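Local coordinates for protein Nab2 (Chaetomium thermophilum, PDB 4LJ0) that binds polyadenosine RNA through tandem CCCH zinc fingers, seen here as the piece spanning fingers three to five, each folded round a zinc ion, at residues A[7-12]-A[55-60]. Numbering follows the deposited sequence.
Sequences YWPNCA and SCPFLH. With ZN (zinc ion), chain H; ZN (zinc ion), chain F; nucleotides of chain C; nucleotides of chain D.
Pro9 and Pro57 meet where two CCCH zinc fingers of Nab2 approach each other, the loop 7-12 of one facing the loop 55-60 of another. Pro9 CG and Pro57 CG touch at 4.1 Å. Pro9 CD lies 4.3 Å from Phe58 CZ. Asn10 OD1 approaches the edge of the Phe58 ring near its plane. No hydrogen bond crosses and only 110 Å² is buried, so the protein part of this junction is slight; bound adenosines make closer contacts. A3 of chain D spans it: its base stacks on one Phe58 face, C6 sitting 3.4 Å above the ring plane over the centre, and its sugar O4' lies 3.2 Å from Asn10 OD1. In the finger nearer the N-terminus, A2 of chain C stacks on Tyr7, offset toward the rim of the ring. With CG anti to the carbonyl carbon (chi1 -64°), Tyr7 sets its ring against the six-membered ring of the adenine, CE2 lying 3.3 Å from N1. A leucine in its place has no flat ring to stack, and the adenine would probably be held less firmly, relying more on its edge bonds. That edge is read by a backbone amide and a zinc-binding sulfur: Ala12 N donates to N7 at 2.8 Å, and N6 gives a weak bond to Cys11 SG. Zinc fixes both loops, Cys11 with Cys5, Cys16 and His20, and Cys56 and His60 with Cys46 and Cys51. Besides binding zinc, Cys56 SG accepts a weak, 3.7 Å hydrogen bond from Phe58 N at 151°.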
# COMPACT_ATOMS: atom_id res chain seq x y z
N TYR A 7 -6.99 -0.17 5.48
CA TYR A 7 -7.08 0.29 6.86
C TYR A 7 -6.76 -0.82 7.85
O TYR A 7 -6.30 -0.55 8.96
CB TYR A 7 -8.46 0.87 7.13
CG TYR A 7 -8.76 2.09 6.30
CD1 TYR A 7 -8.16 3.31 6.60
CD2 TYR A 7 -9.63 2.03 5.22
CE1 TYR A 7 -8.42 4.44 5.84
CE2 TYR A 7 -9.90 3.16 4.46
CZ TYR A 7 -9.29 4.36 4.77
OH TYR A 7 -9.55 5.48 4.02
N TRP A 8 -7.01 -2.05 7.44
CA TRP A 8 -6.68 -3.21 8.26
C TRP A 8 -5.20 -3.14 8.61
O TRP A 8 -4.39 -2.78 7.76
CB TRP A 8 -6.99 -4.50 7.50
CG TRP A 8 -6.87 -5.72 8.34
CD1 TRP A 8 -7.87 -6.33 9.06
CD2 TRP A 8 -5.69 -6.49 8.58
NE1 TRP A 8 -7.38 -7.42 9.72
CE2 TRP A 8 -6.04 -7.55 9.44
CE3 TRP A 8 -4.37 -6.39 8.14
CZ2 TRP A 8 -5.12 -8.50 9.87
CZ3 TRP A 8 -3.45 -7.34 8.57
CH2 TRP A 8 -3.83 -8.37 9.43
N PRO A 9 -4.83 -3.47 9.86
CA PRO A 9 -5.62 -4.01 10.97
C PRO A 9 -6.32 -2.94 11.81
O PRO A 9 -6.65 -3.20 12.97
CB PRO A 9 -4.56 -4.72 11.81
CG PRO A 9 -3.35 -3.87 11.64
CD PRO A 9 -3.41 -3.33 10.23
N ASN A 10 -6.53 -1.76 11.23
CA ASN A 10 -7.21 -0.67 11.92
C ASN A 10 -8.44 -0.19 11.16
O ASN A 10 -8.67 1.01 11.01
CB ASN A 10 -6.25 0.50 12.15
CG ASN A 10 -5.12 0.15 13.09
OD1 ASN A 10 -3.94 0.29 12.75
ND2 ASN A 10 -5.46 -0.33 14.28
N CYS A 11 -9.22 -1.15 10.67
CA CYS A 11 -10.45 -0.85 9.95
C CYS A 11 -11.58 -0.58 10.93
O CYS A 11 -11.86 -1.40 11.81
CB CYS A 11 -10.81 -2.01 9.03
SG CYS A 11 -12.26 -1.69 8.01
N ALA A 12 -12.25 0.56 10.77
CA ALA A 12 -13.29 0.99 11.69
C ALA A 12 -14.70 0.75 11.15
O ALA A 12 -15.69 1.08 11.81
CB ALA A 12 -13.11 2.47 12.01
N SER A 55 2.35 -4.08 21.74
CA SER A 55 1.48 -4.95 20.95
C SER A 55 1.38 -4.47 19.50
O SER A 55 0.43 -4.80 18.79
CB SER A 55 0.08 -5.04 21.58
OG SER A 55 0.08 -5.90 22.70
N CYS A 56 2.37 -3.69 19.07
CA CYS A 56 2.39 -3.17 17.70
C CYS A 56 2.47 -4.32 16.70
O CYS A 56 3.39 -5.14 16.78
CB CYS A 56 3.58 -2.23 17.51
SG CYS A 56 3.63 -1.40 15.90
N PRO A 57 1.52 -4.40 15.76
CA PRO A 57 1.51 -5.50 14.78
C PRO A 57 2.39 -5.24 13.57
O PRO A 57 2.61 -6.14 12.76
CB PRO A 57 0.05 -5.57 14.35
CG PRO A 57 -0.41 -4.16 14.45
CD PRO A 57 0.30 -3.58 15.65
N PHE A 58 2.88 -4.02 13.43
CA PHE A 58 3.65 -3.68 12.25
C PHE A 58 5.06 -4.29 12.30
O PHE A 58 5.43 -4.92 13.29
CB PHE A 58 3.68 -2.17 12.06
CG PHE A 58 2.34 -1.60 11.69
CD1 PHE A 58 1.44 -1.20 12.67
CD2 PHE A 58 1.95 -1.52 10.36
CE1 PHE A 58 0.20 -0.69 12.32
CE2 PHE A 58 0.71 -1.02 10.01
CZ PHE A 58 -0.16 -0.60 10.99
N LEU A 59 5.80 -4.13 11.22
CA LEU A 59 7.11 -4.77 11.07
C LEU A 59 8.21 -3.85 11.58
O LEU A 59 8.34 -2.71 11.13
CB LEU A 59 7.33 -5.10 9.59
CG LEU A 59 8.66 -5.75 9.18
CD1 LEU A 59 8.78 -7.14 9.79
CD2 LEU A 59 8.76 -5.82 7.67
N HIS A 60 9.01 -4.35 12.51
CA HIS A 60 10.08 -3.57 13.12
C HIS A 60 11.46 -4.08 12.72
O HIS A 60 11.64 -5.27 12.47
CB HIS A 60 9.95 -3.62 14.64
CG HIS A 60 8.62 -3.15 15.14
ND1 HIS A 60 7.53 -3.99 15.27
CD2 HIS A 60 8.18 -1.92 15.50
CE1 HIS A 60 6.50 -3.30 15.70
NE2 HIS A 60 6.86 -2.04 15.86
ZN ZN H . 5.69 -0.47 16.09
ZN ZN F . -11.82 -2.88 6.11
P A C 2 -11.86 10.30 7.20
OP1 A C 2 -12.29 11.72 7.21
OP2 A C 2 -10.68 9.90 6.38
O5' A C 2 -11.56 9.88 8.70
C5' A C 2 -11.73 8.53 9.13
C4' A C 2 -10.58 8.08 10.00
O4' A C 2 -10.78 6.68 10.34
C3' A C 2 -9.21 8.16 9.34
O3' A C 2 -8.21 8.41 10.34
C2' A C 2 -9.03 6.77 8.75
O2' A C 2 -7.69 6.38 8.56
C1' A C 2 -9.74 5.89 9.79
N9 A C 2 -10.36 4.68 9.25
C8 A C 2 -10.34 3.43 9.81
N7 A C 2 -11.01 2.53 9.13
C5 A C 2 -11.52 3.24 8.06
C6 A C 2 -12.33 2.85 6.97
N6 A C 2 -12.77 1.61 6.79
N1 A C 2 -12.67 3.80 6.07
C2 A C 2 -12.23 5.05 6.26
N3 A C 2 -11.47 5.53 7.24
C4 A C 2 -11.14 4.57 8.12
P A D 3 -6.08 5.93 13.97
OP1 A D 3 -6.00 5.84 15.45
OP2 A D 3 -5.80 7.22 13.29
O5' A D 3 -5.09 4.84 13.34
C5' A D 3 -4.86 3.60 14.00
C4' A D 3 -3.57 3.59 14.79
O4' A D 3 -2.56 2.82 14.07
C3' A D 3 -2.95 4.96 15.08
O3' A D 3 -2.45 5.01 16.41
C2' A D 3 -1.80 5.03 14.08
O2' A D 3 -0.73 5.87 14.47
C1' A D 3 -1.37 3.57 14.01
N9 A D 3 -0.63 3.23 12.78
C8 A D 3 -1.01 3.35 11.47
N7 A D 3 -0.09 2.98 10.61
C5 A D 3 0.98 2.60 11.41
C6 A D 3 2.27 2.10 11.12
N6 A D 3 2.74 1.90 9.88
N1 A D 3 3.09 1.82 12.15
C2 A D 3 2.63 2.02 13.40
N3 A D 3 1.45 2.48 13.80
C4 A D 3 0.66 2.75 12.75